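ATP grasp ligase (Microcystis aeruginosa MRC, PDB 5IG9) probably uses ATP to activate a carboxylate for ligation, as ATP-grasp enzymes do, consistent with a role in modifying microviridin-type peptides. Local coordinates at residues Ser68-Arg73 with Ala106-Phe111; Val119-His124 with Lys271-Asn276; Ile163-Leu168 with Ser186-Glu191; Leu214-Thr219 with Tyr256-Thr261. All blocks are in the same frame, centred on the assembly; numbering follows the deposited sequence.

Contact 1: Ser68-Arg73 with Ala106-Phe111; sequences SAVWYR and ASLSGF
Ala69 and Phe111 form a parallel beta bridge, with their CA atoms 4.7 Å apart. Ser68 leads into strand 69-72, an inner strand of the parallel sheet. Leu108-Phe111 brings the chain from the end of helix 87-107 into the edge strand 111-113. Over these short runs the two paths are 93° apart. Val70 N donates to Phe111 O at 2.8 Å, with an angle of 155° at the hydrogen. The return bond, from Phe111 N to Ser68 O, is long and weak at 3.4 Å. The CA of Ala69 also makes a CA-H...O contact of 3.2 Å with Phe111 O. Gly110 lies beside Ser68 O, where a side chain would point at that oxygen.

The side chains of Ala69 and Phe111 share one face of the sheet. Phe111 CG lies anti to the backbone N (chi1 -180°), and its ring packs on Ile320 of helix 313-323. On the Val70 side, Val70 CG2 meets Leu108 CD1 at 4.0 Å, the two side chains crossing at about a right angle. Leu108 is also in touch with Leu4 of strand 3-7.

This is the return of a beta-alpha-beta crossover in a Rossmann-like pre-ATP-grasp domain. Its chemistry is mostly main-chain: Phe111 O accepts the firmer of the two bonds that pair the strands, while one valine-leucine touch tucks the helix exit against the sheet.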
# COMPACT_ATOMS: atom_id res chain seq x y z
N SER A 68 -1.30 24.18 -1.40
CA SER A 68 -0.43 24.29 -2.56
C SER A 68 0.64 23.20 -2.62
O SER A 68 1.19 22.95 -3.69
CB SER A 68 0.25 25.66 -2.58
OG SER A 68 1.02 25.88 -1.41
N ALA A 69 0.94 22.55 -1.49
CA ALA A 69 1.94 21.49 -1.45
C ALA A 69 1.61 20.55 -0.31
O ALA A 69 0.99 20.95 0.68
CB ALA A 69 3.36 22.05 -1.29
N VAL A 70 2.03 19.30 -0.45
CA VAL A 70 1.81 18.26 0.55
C VAL A 70 3.14 17.58 0.86
O VAL A 70 3.82 17.11 -0.05
CB VAL A 70 0.78 17.21 0.09
CG1 VAL A 70 0.61 16.14 1.16
CG2 VAL A 70 -0.55 17.86 -0.23
N TRP A 71 3.50 17.53 2.14
CA TRP A 71 4.65 16.77 2.60
C TRP A 71 4.15 15.45 3.16
O TRP A 71 3.63 15.39 4.28
CB TRP A 71 5.45 17.55 3.64
CG TRP A 71 6.77 16.92 3.95
CD1 TRP A 71 7.45 16.02 3.17
CD2 TRP A 71 7.58 17.13 5.11
NE1 TRP A 71 8.63 15.67 3.78
CE2 TRP A 71 8.73 16.33 4.98
CE3 TRP A 71 7.44 17.92 6.26
CZ2 TRP A 71 9.74 16.30 5.94
CZ3 TRP A 71 8.44 17.88 7.22
CH2 TRP A 71 9.57 17.08 7.05
N TYR A 72 4.31 14.38 2.38
CA TYR A 72 3.86 13.04 2.77
C TYR A 72 4.92 12.46 3.71
O TYR A 72 5.75 11.62 3.33
CB TYR A 72 3.65 12.18 1.53
CG TYR A 72 2.91 10.88 1.77
CD1 TYR A 72 1.69 10.86 2.43
CD2 TYR A 72 3.42 9.68 1.30
CE1 TYR A 72 1.01 9.67 2.63
CE2 TYR A 72 2.76 8.49 1.50
CZ TYR A 72 1.55 8.49 2.17
OH TYR A 72 0.88 7.31 2.37
N ARG A 73 4.88 12.92 4.96
CA ARG A 73 5.96 12.66 5.93
C ARG A 73 5.69 11.39 6.74
O ARG A 73 6.29 10.35 6.48
CB ARG A 73 6.14 13.89 6.82
CG ARG A 73 6.90 13.68 8.12
CD ARG A 73 8.35 13.29 7.90
NE ARG A 73 9.01 13.07 9.18
CZ ARG A 73 10.26 12.64 9.32
NH1 ARG A 73 10.99 12.37 8.25
NH2 ARG A 73 10.77 12.47 10.53
N ALA A 106 -4.56 11.62 -1.88
CA ALA A 106 -4.48 11.25 -3.28
C ALA A 106 -5.36 12.12 -4.18
O ALA A 106 -5.11 12.19 -5.38
CB ALA A 106 -4.86 9.78 -3.46
N SER A 107 -6.37 12.79 -3.61
CA SER A 107 -7.24 13.65 -4.40
C SER A 107 -6.74 15.09 -4.46
O SER A 107 -7.14 15.83 -5.37
CB SER A 107 -8.65 13.64 -3.82
OG SER A 107 -9.17 12.32 -3.80
N LEU A 108 -5.88 15.50 -3.53
CA LEU A 108 -5.37 16.86 -3.53
C LEU A 108 -4.45 17.10 -4.72
O LEU A 108 -3.62 16.26 -5.07
CB LEU A 108 -4.60 17.13 -2.23
CG LEU A 108 -5.42 17.17 -0.94
CD1 LEU A 108 -4.49 17.12 0.26
CD2 LEU A 108 -6.28 18.42 -0.89
N SER A 109 -4.61 18.26 -5.35
CA SER A 109 -3.73 18.67 -6.42
C SER A 109 -2.53 19.40 -5.82
O SER A 109 -2.31 19.39 -4.61
CB SER A 109 -4.49 19.53 -7.44
OG SER A 109 -4.84 20.78 -6.88
N GLY A 110 -1.73 20.04 -6.66
CA GLY A 110 -0.52 20.68 -6.19
C GLY A 110 0.66 19.73 -6.20
O GLY A 110 0.62 18.63 -6.75
N PHE A 111 1.73 20.17 -5.54
CA PHE A 111 2.97 19.42 -5.51
C PHE A 111 3.01 18.49 -4.30
O PHE A 111 2.77 18.93 -3.17
CB PHE A 111 4.17 20.37 -5.50
CG PHE A 111 5.49 19.67 -5.47
CD1 PHE A 111 5.98 19.05 -6.61
CD2 PHE A 111 6.25 19.64 -4.32
CE1 PHE A 111 7.21 18.40 -6.59
CE2 PHE A 111 7.48 19.00 -4.29
CZ PHE A 111 7.95 18.38 -5.43

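Contact 2: Val119-His124 with Lys271-Asn276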
# COMPACT_ATOMS: atom_id res chain seq x y z
N VAL A 119 5.37 6.51 -3.57
CA VAL A 119 5.90 5.91 -2.35
C VAL A 119 5.47 4.45 -2.26
O VAL A 119 6.27 3.58 -1.90
CB VAL A 119 5.46 6.71 -1.12
CG1 VAL A 119 5.93 6.04 0.16
CG2 VAL A 119 5.99 8.13 -1.20
N ASP A 120 4.21 4.16 -2.60
CA ASP A 120 3.73 2.78 -2.56
C ASP A 120 4.51 1.89 -3.52
O ASP A 120 4.82 0.74 -3.20
CB ASP A 120 2.24 2.75 -2.89
CG ASP A 120 1.38 3.13 -1.71
OD1 ASP A 120 1.89 3.08 -0.58
OD2 ASP A 120 0.19 3.47 -1.91
N HIS A 121 4.83 2.41 -4.71
CA HIS A 121 5.54 1.62 -5.71
C HIS A 121 7.02 1.49 -5.39
O HIS A 121 7.65 0.49 -5.78
CB HIS A 121 5.37 2.25 -7.09
CG HIS A 121 5.84 1.37 -8.21
ND1 HIS A 121 6.82 1.76 -9.10
CD2 HIS A 121 5.47 0.12 -8.57
CE1 HIS A 121 7.03 0.78 -9.97
NE2 HIS A 121 6.22 -0.22 -9.67
N ALA A 122 7.60 2.47 -4.70
CA ALA A 122 8.99 2.37 -4.29
C ALA A 122 9.17 1.57 -3.01
O ALA A 122 10.31 1.29 -2.64
CB ALA A 122 9.59 3.77 -4.12
N ASN A 123 8.08 1.18 -2.34
CA ASN A 123 8.19 0.44 -1.09
C ASN A 123 8.46 -1.05 -1.29
O ASN A 123 8.68 -1.75 -0.30
CB ASN A 123 6.92 0.60 -0.25
CG ASN A 123 6.90 1.89 0.55
OD1 ASN A 123 7.95 2.49 0.80
ND2 ASN A 123 5.72 2.33 0.95
N HIS A 124 8.44 -1.54 -2.53
CA HIS A 124 8.76 -2.93 -2.81
C HIS A 124 10.27 -3.07 -2.87
O HIS A 124 10.91 -2.70 -3.86
CB HIS A 124 8.11 -3.38 -4.12
CG HIS A 124 6.62 -3.26 -4.12
ND1 HIS A 124 5.95 -2.27 -4.80
CD2 HIS A 124 5.67 -4.00 -3.50
CE1 HIS A 124 4.65 -2.41 -4.61
NE2 HIS A 124 4.45 -3.45 -3.83
N LYS A 271 14.31 8.96 -10.47
CA LYS A 271 13.44 9.32 -11.59
C LYS A 271 12.55 8.15 -12.00
O LYS A 271 11.40 8.35 -12.41
CB LYS A 271 14.27 9.79 -12.77
CG LYS A 271 13.45 10.33 -13.92
CD LYS A 271 14.31 10.85 -15.06
CE LYS A 271 15.05 9.72 -15.76
NZ LYS A 271 15.50 10.11 -17.12
N TYR A 272 13.06 6.92 -11.90
CA TYR A 272 12.24 5.76 -12.25
C TYR A 272 11.02 5.66 -11.34
O TYR A 272 9.90 5.48 -11.80
CB TYR A 272 13.07 4.48 -12.18
CG TYR A 272 12.23 3.23 -12.35
CD1 TYR A 272 11.88 2.77 -13.61
CD2 TYR A 272 11.77 2.53 -11.24
CE1 TYR A 272 11.10 1.64 -13.77
CE2 TYR A 272 10.99 1.40 -11.39
CZ TYR A 272 10.66 0.96 -12.65
OH TYR A 272 9.88 -0.17 -12.79
N PHE A 273 11.24 5.77 -10.03
CA PHE A 273 10.14 5.67 -9.07
C PHE A 273 9.33 6.95 -8.95
O PHE A 273 8.27 6.92 -8.33
CB PHE A 273 10.68 5.26 -7.70
CG PHE A 273 11.15 3.83 -7.64
CD1 PHE A 273 10.25 2.79 -7.73
CD2 PHE A 273 12.49 3.54 -7.49
CE1 PHE A 273 10.68 1.48 -7.68
CE2 PHE A 273 12.93 2.23 -7.44
CZ PHE A 273 12.02 1.20 -7.53
N GLY A 274 9.80 8.05 -9.53
CA GLY A 274 9.09 9.32 -9.46
C GLY A 274 9.23 10.05 -8.15
O GLY A 274 8.31 10.77 -7.74
N LEU A 275 10.36 9.91 -7.47
CA LEU A 275 10.55 10.50 -6.15
C LEU A 275 11.36 11.79 -6.24
O LEU A 275 12.26 11.92 -7.07
CB LEU A 275 11.25 9.52 -5.21
CG LEU A 275 10.50 8.23 -4.89
CD1 LEU A 275 11.28 7.39 -3.89
CD2 LEU A 275 9.11 8.53 -4.36
N ASN A 276 11.01 12.74 -5.37
CA ASN A 276 11.83 13.92 -5.15
C ASN A 276 12.43 13.96 -3.75
O ASN A 276 13.10 14.94 -3.41
CB ASN A 276 11.02 15.20 -5.42
CG ASN A 276 10.90 15.50 -6.91
OD1 ASN A 276 11.89 15.66 -7.61
ND2 ASN A 276 9.66 15.58 -7.39
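Phe273 reaches from the end of helix 260-273 to Ala122 and His121 of the facing helix end. Phe273 CB lies 4.0 Å from Ala122 CB. CG, set anti to the carbonyl carbon (chi1 -71°), is just as near the same methyl. Phe273 CD1 comes to 3.7 Å from Ala122 CA and also meets His121 ND1 at 3.8 Å. At Phe273 CE1 the neighbour is the main chain: His121 O is 3.7 Å away. Ala122 CB makes an off-centre CH-pi contact with the Phe273 ring, 4.2 Å from its centroid. Tyr272 CD2 lies over the centre of the opposite face, so the ring is held between the methyl and the tyrosine. The rings of His121 and Phe273 meet obliquely, their planes at 59°.

An alanine at this site would probably take the ring away from Ala122 and His121 and open a gap beside Tyr272.

Two flanking contacts complete the seam. Leu275 CD1 touches Ala122 CB at 4.0 Å. Tyr272 OH approaches the His121 ring at its edge, 4.1 Å from His121 CE1. Gly274, with positive phi, is the C-prime residue of the Schellman motif that ends helix 260-273 and turns the chain to Leu275.

Helix 116-122 thus packs against the end of helix 260-273. Leu127 of helix 125-134 touches both Phe273 and His121. Pro297 borders Ala122 and Leu275, and His121 also packs on Ala117 of the second subunit.

Contact 3: Ile163-Leu168 with Ser186-Glu191; sequences IVTKML and SPVTKE
Val188 straddles two residues of strand 163-166 with its two methyls. Val188 CG2 lies 3.5 Å from Ile163 CG1 and 3.8 Å from Ile163 CD1. Val188 CG1 turns the other way and meets Thr165 CB at 3.8 Å. The valine torsion (chi1 -37°) places CG1 anti to the carbonyl carbon and CG2 between N and C, which separates the two contacts. An alanine in place of Val188 would lack both methyls and would probably leave Ile163 and Thr165 without this shared apolar partner.

The main chains hold the register. Thr165 and Ser186 are an antiparallel hydrogen-bonded pair: Thr165 N to Ser186 O is 2.9 Å, and Ser186 N to Thr165 O is 3.1 Å. Both donors lie in the plane of the carbonyl they reach. Val188 N to Ile163 O is weak at 3.4 Å. The side chains of Thr165 and Ser186 share a face of the sheet. Thr165 OG1 bonds to Thr205 O of the next strand, and Ser186 OG to Phe184 O.

Strand 186-187 thus forms one edge of a four-stranded antiparallel sheet. Ile163 also packs on helix 148-157. Such a small sheet with helices is consistent with the lid-like subdomain of ATP-grasp enzymes.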
# COMPACT_ATOMS: atom_id res chain seq x y z
N ILE A 163 25.80 -14.70 5.93
CA ILE A 163 24.60 -14.00 5.50
C ILE A 163 23.89 -13.44 6.72
O ILE A 163 24.10 -13.88 7.85
CB ILE A 163 23.63 -14.91 4.70
CG1 ILE A 163 23.06 -15.99 5.61
CG2 ILE A 163 24.33 -15.51 3.49
CD1 ILE A 163 21.84 -16.66 5.05
N VAL A 164 23.05 -12.44 6.48
CA VAL A 164 22.18 -11.90 7.51
C VAL A 164 20.74 -12.23 7.14
O VAL A 164 20.45 -12.78 6.07
CB VAL A 164 22.38 -10.38 7.70
CG1 VAL A 164 23.76 -10.09 8.26
CG2 VAL A 164 22.17 -9.65 6.38
N THR A 165 19.83 -11.88 8.04
CA THR A 165 18.40 -11.97 7.77
C THR A 165 17.72 -10.71 8.26
O THR A 165 18.21 -10.03 9.17
CB THR A 165 17.76 -13.20 8.43
OG1 THR A 165 16.45 -13.40 7.89
CG2 THR A 165 17.66 -13.02 9.93
N LYS A 166 16.59 -10.38 7.64
CA LYS A 166 15.83 -9.20 8.02
C LYS A 166 14.40 -9.38 7.55
O LYS A 166 14.10 -10.23 6.70
CB LYS A 166 16.44 -7.93 7.43
CG LYS A 166 16.42 -7.86 5.91
CD LYS A 166 17.25 -6.67 5.42
CE LYS A 166 17.16 -6.51 3.91
NZ LYS A 166 15.82 -6.06 3.44
N MET A 167 13.51 -8.58 8.13
CA MET A 167 12.10 -8.58 7.78
C MET A 167 11.81 -7.43 6.83
O MET A 167 12.37 -6.34 6.96
CB MET A 167 11.24 -8.47 9.04
CG MET A 167 11.43 -9.60 10.04
SD MET A 167 10.69 -11.16 9.51
CE MET A 167 8.95 -10.83 9.81
N LEU A 168 10.92 -7.69 5.86
CA LEU A 168 10.49 -6.63 4.96
C LEU A 168 9.52 -5.66 5.61
O LEU A 168 9.33 -4.55 5.11
CB LEU A 168 9.85 -7.23 3.71
CG LEU A 168 10.74 -8.02 2.75
CD1 LEU A 168 9.92 -8.57 1.59
CD2 LEU A 168 11.89 -7.17 2.25
N SER A 186 20.13 -9.36 11.51
CA SER A 186 20.92 -10.20 12.39
C SER A 186 21.66 -11.27 11.61
O SER A 186 21.17 -11.76 10.59
CB SER A 186 20.02 -10.88 13.44
OG SER A 186 19.17 -9.94 14.06
N PRO A 187 22.86 -11.65 12.06
CA PRO A 187 23.55 -12.79 11.45
C PRO A 187 22.83 -14.08 11.78
O PRO A 187 22.37 -14.29 12.91
CB PRO A 187 24.94 -12.75 12.09
CG PRO A 187 25.05 -11.42 12.77
CD PRO A 187 23.65 -11.02 13.13
N VAL A 188 22.73 -14.96 10.79
CA VAL A 188 22.20 -16.30 11.00
C VAL A 188 23.37 -17.23 11.26
O VAL A 188 24.44 -17.10 10.65
CB VAL A 188 21.34 -16.76 9.81
CG1 VAL A 188 20.54 -15.59 9.25
CG2 VAL A 188 22.17 -17.42 8.72
N THR A 189 23.19 -18.14 12.21
CA THR A 189 24.26 -18.97 12.71
C THR A 189 24.09 -20.40 12.22
O THR A 189 23.11 -20.75 11.56
CB THR A 189 24.31 -18.92 14.24
OG1 THR A 189 23.12 -19.49 14.78
CG2 THR A 189 24.42 -17.47 14.72
N LYS A 190 25.08 -21.24 12.55
CA LYS A 190 24.96 -22.67 12.30
C LYS A 190 23.76 -23.25 13.04
O LYS A 190 23.08 -24.15 12.54
CB LYS A 190 26.25 -23.38 12.71
CG LYS A 190 26.04 -24.69 13.46
CD LYS A 190 27.24 -25.01 14.34
CE LYS A 190 26.94 -26.18 15.27
NZ LYS A 190 28.03 -26.40 16.26
N GLU A 191 23.47 -22.73 14.24
CA GLU A 191 22.34 -23.23 15.02
C GLU A 191 21.02 -22.77 14.42
O GLU A 191 20.04 -23.52 14.40
CB GLU A 191 22.47 -22.78 16.47
CG GLU A 191 21.29 -23.17 17.35
CD GLU A 191 21.50 -22.78 18.80
OE1 GLU A 191 22.66 -22.83 19.26
OE2 GLU A 191 20.51 -22.41 19.47

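Contact 4: Leu214-Thr219 with Tyr256-Thr261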
# COMPACT_ATOMS: atom_id res chain seq x y z
N LEU A 214 33.04 1.44 4.69
CA LEU A 214 32.25 2.62 5.00
C LEU A 214 30.77 2.33 4.81
O LEU A 214 30.38 1.50 3.99
CB LEU A 214 32.65 3.81 4.11
CG LEU A 214 34.05 4.40 4.29
CD1 LEU A 214 34.28 5.51 3.28
CD2 LEU A 214 34.26 4.91 5.70
N GLU A 215 29.96 3.03 5.60
CA GLU A 215 28.51 3.07 5.43
C GLU A 215 28.13 4.46 4.93
O GLU A 215 28.54 5.46 5.51
CB GLU A 215 27.78 2.75 6.74
CG GLU A 215 27.89 1.31 7.18
CD GLU A 215 26.99 0.99 8.36
OE1 GLU A 215 27.30 1.43 9.49
OE2 GLU A 215 25.97 0.30 8.15
N LEU A 216 27.35 4.50 3.85
CA LEU A 216 26.91 5.76 3.25
C LEU A 216 25.44 5.99 3.55
O LEU A 216 24.62 5.08 3.42
CB LEU A 216 27.13 5.75 1.73
CG LEU A 216 28.53 5.45 1.21
CD1 LEU A 216 28.58 5.60 -0.30
CD2 LEU A 216 29.55 6.35 1.87
N ARG A 217 25.11 7.22 3.96
CA ARG A 217 23.73 7.67 4.11
C ARG A 217 23.51 8.82 3.14
O ARG A 217 24.05 9.91 3.32
CB ARG A 217 23.44 8.11 5.55
CG ARG A 217 22.00 8.55 5.78
CD ARG A 217 21.03 7.38 5.69
NE ARG A 217 19.68 7.76 6.07
CZ ARG A 217 18.68 6.90 6.27
NH1 ARG A 217 18.90 5.60 6.13
NH2 ARG A 217 17.48 7.34 6.62
N ILE A 218 22.71 8.57 2.11
CA ILE A 218 22.53 9.49 1.00
C ILE A 218 21.10 10.00 1.01
O ILE A 218 20.15 9.21 0.85
CB ILE A 218 22.87 8.82 -0.34
CG1 ILE A 218 24.27 8.21 -0.26
CG2 ILE A 218 22.75 9.81 -1.48
CD1 ILE A 218 24.58 7.28 -1.39
N THR A 219 20.93 11.30 1.20
CA THR A 219 19.63 11.95 1.22
C THR A 219 19.52 12.84 -0.01
O THR A 219 20.36 13.72 -0.22
CB THR A 219 19.44 12.77 2.50
OG1 THR A 219 19.71 11.94 3.63
CG2 THR A 219 18.02 13.27 2.58
N TYR A 256 30.97 13.23 2.25
CA TYR A 256 31.60 12.27 1.36
C TYR A 256 31.20 12.61 -0.07
O TYR A 256 30.06 13.01 -0.32
CB TYR A 256 31.19 10.83 1.71
CG TYR A 256 31.92 9.74 0.96
CD1 TYR A 256 31.51 9.34 -0.31
CD2 TYR A 256 33.01 9.09 1.52
CE1 TYR A 256 32.17 8.34 -0.99
CE2 TYR A 256 33.68 8.09 0.84
CZ TYR A 256 33.25 7.72 -0.41
OH TYR A 256 33.91 6.72 -1.09
N ASP A 257 32.14 12.46 -1.00
CA ASP A 257 31.92 12.76 -2.41
C ASP A 257 31.73 11.46 -3.17
O ASP A 257 32.69 10.71 -3.39
CB ASP A 257 33.07 13.57 -2.99
CG ASP A 257 33.12 15.00 -2.46
OD1 ASP A 257 32.04 15.60 -2.26
OD2 ASP A 257 34.23 15.52 -2.24
N LEU A 258 30.49 11.18 -3.57
CA LEU A 258 30.22 10.04 -4.42
C LEU A 258 30.86 10.24 -5.79
O LEU A 258 31.00 11.37 -6.26
CB LEU A 258 28.72 9.85 -4.60
CG LEU A 258 27.90 9.26 -3.45
CD1 LEU A 258 26.42 9.28 -3.79
CD2 LEU A 258 28.37 7.85 -3.16
N PRO A 259 31.27 9.16 -6.45
CA PRO A 259 31.60 9.25 -7.88
C PRO A 259 30.41 9.78 -8.66
O PRO A 259 29.26 9.45 -8.37
CB PRO A 259 31.94 7.81 -8.26
CG PRO A 259 32.37 7.17 -6.97
CD PRO A 259 31.52 7.81 -5.91
N LYS A 260 30.69 10.63 -9.66
CA LYS A 260 29.60 11.20 -10.45
C LYS A 260 28.78 10.13 -11.15
O LYS A 260 27.62 10.37 -11.49
CB LYS A 260 30.15 12.20 -11.47
CG LYS A 260 30.73 11.56 -12.72
CD LYS A 260 30.77 12.54 -13.89
CE LYS A 260 29.37 12.81 -14.44
NZ LYS A 260 29.41 13.67 -15.65
N THR A 261 29.36 8.94 -11.37
CA THR A 261 28.61 7.84 -11.96
C THR A 261 27.58 7.30 -10.98
O THR A 261 26.43 7.03 -11.36
CB THR A 261 29.56 6.74 -12.42
OG1 THR A 261 30.47 7.26 -13.39
CG2 THR A 261 28.78 5.58 -13.03
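Leu216 and Tyr256 mark the nearest approach of the two backbones, with CA atoms 8.2 Å apart, so side chains bridge the gap. Leu214-Thr219 lies in the middle strand of a five-stranded antiparallel sheet, consistent with the large sheet of the ATP-grasp fold. Tyr256-Pro259 is the loop that leads into helix 260-273, with Pro259 at the N-cap.

Leu214 and Leu216 point at the loop, and Ile218 reaches it with CD1. Leu216 uses both branches. Leu216 CD2 sits over the centre of the Tyr256 ring in a CH-pi contact, 4.2 Å from the centroid and 10° off the normal. Leu216 CD1 reaches Leu258 CD2 at 3.6 Å. Leu214 CD1 comes to Tyr256 CE2 at 3.6 Å, obliquely to the ring. With CG anti to the backbone N (chi1 -172°), Tyr256 brings its ring within range of both leucines. Its polar end is held elsewhere: Tyr256 OH hydrogen-bonds with the hydroxyl of Tyr290.

Arg217, between Leu216 and Ile218, has its side chain on the opposite face of the sheet and pairs with Asp281. The apolar row closes at Ile218, where Ile218 CD1 meets Leu258 CD1 tip to tip at 3.6 Å.

Contacts 2 and 4 are buried and rest on side chains. Contacts 1 and 3 are only partly buried; main-chain bonds set their register, with a few apolar contacts added. Each joins an edge strand to an inner one, parallel in contact 1 and antiparallel in contact 3. Contacts 4 and 2 use the start and the end of helix 260-273. Contact 4 packs leucines and a tyrosine; contact 2 packs aromatic rings between helix ends. Contacts 1 and 2 touch, as through Phe111 and Asn276. Contact 3 touches none of the others; its centre is about 39 Å from that of contact 1, but its nearest atoms are about 6 Å from contact 2. Contacts 1, 2 and 3 also reach the second subunit.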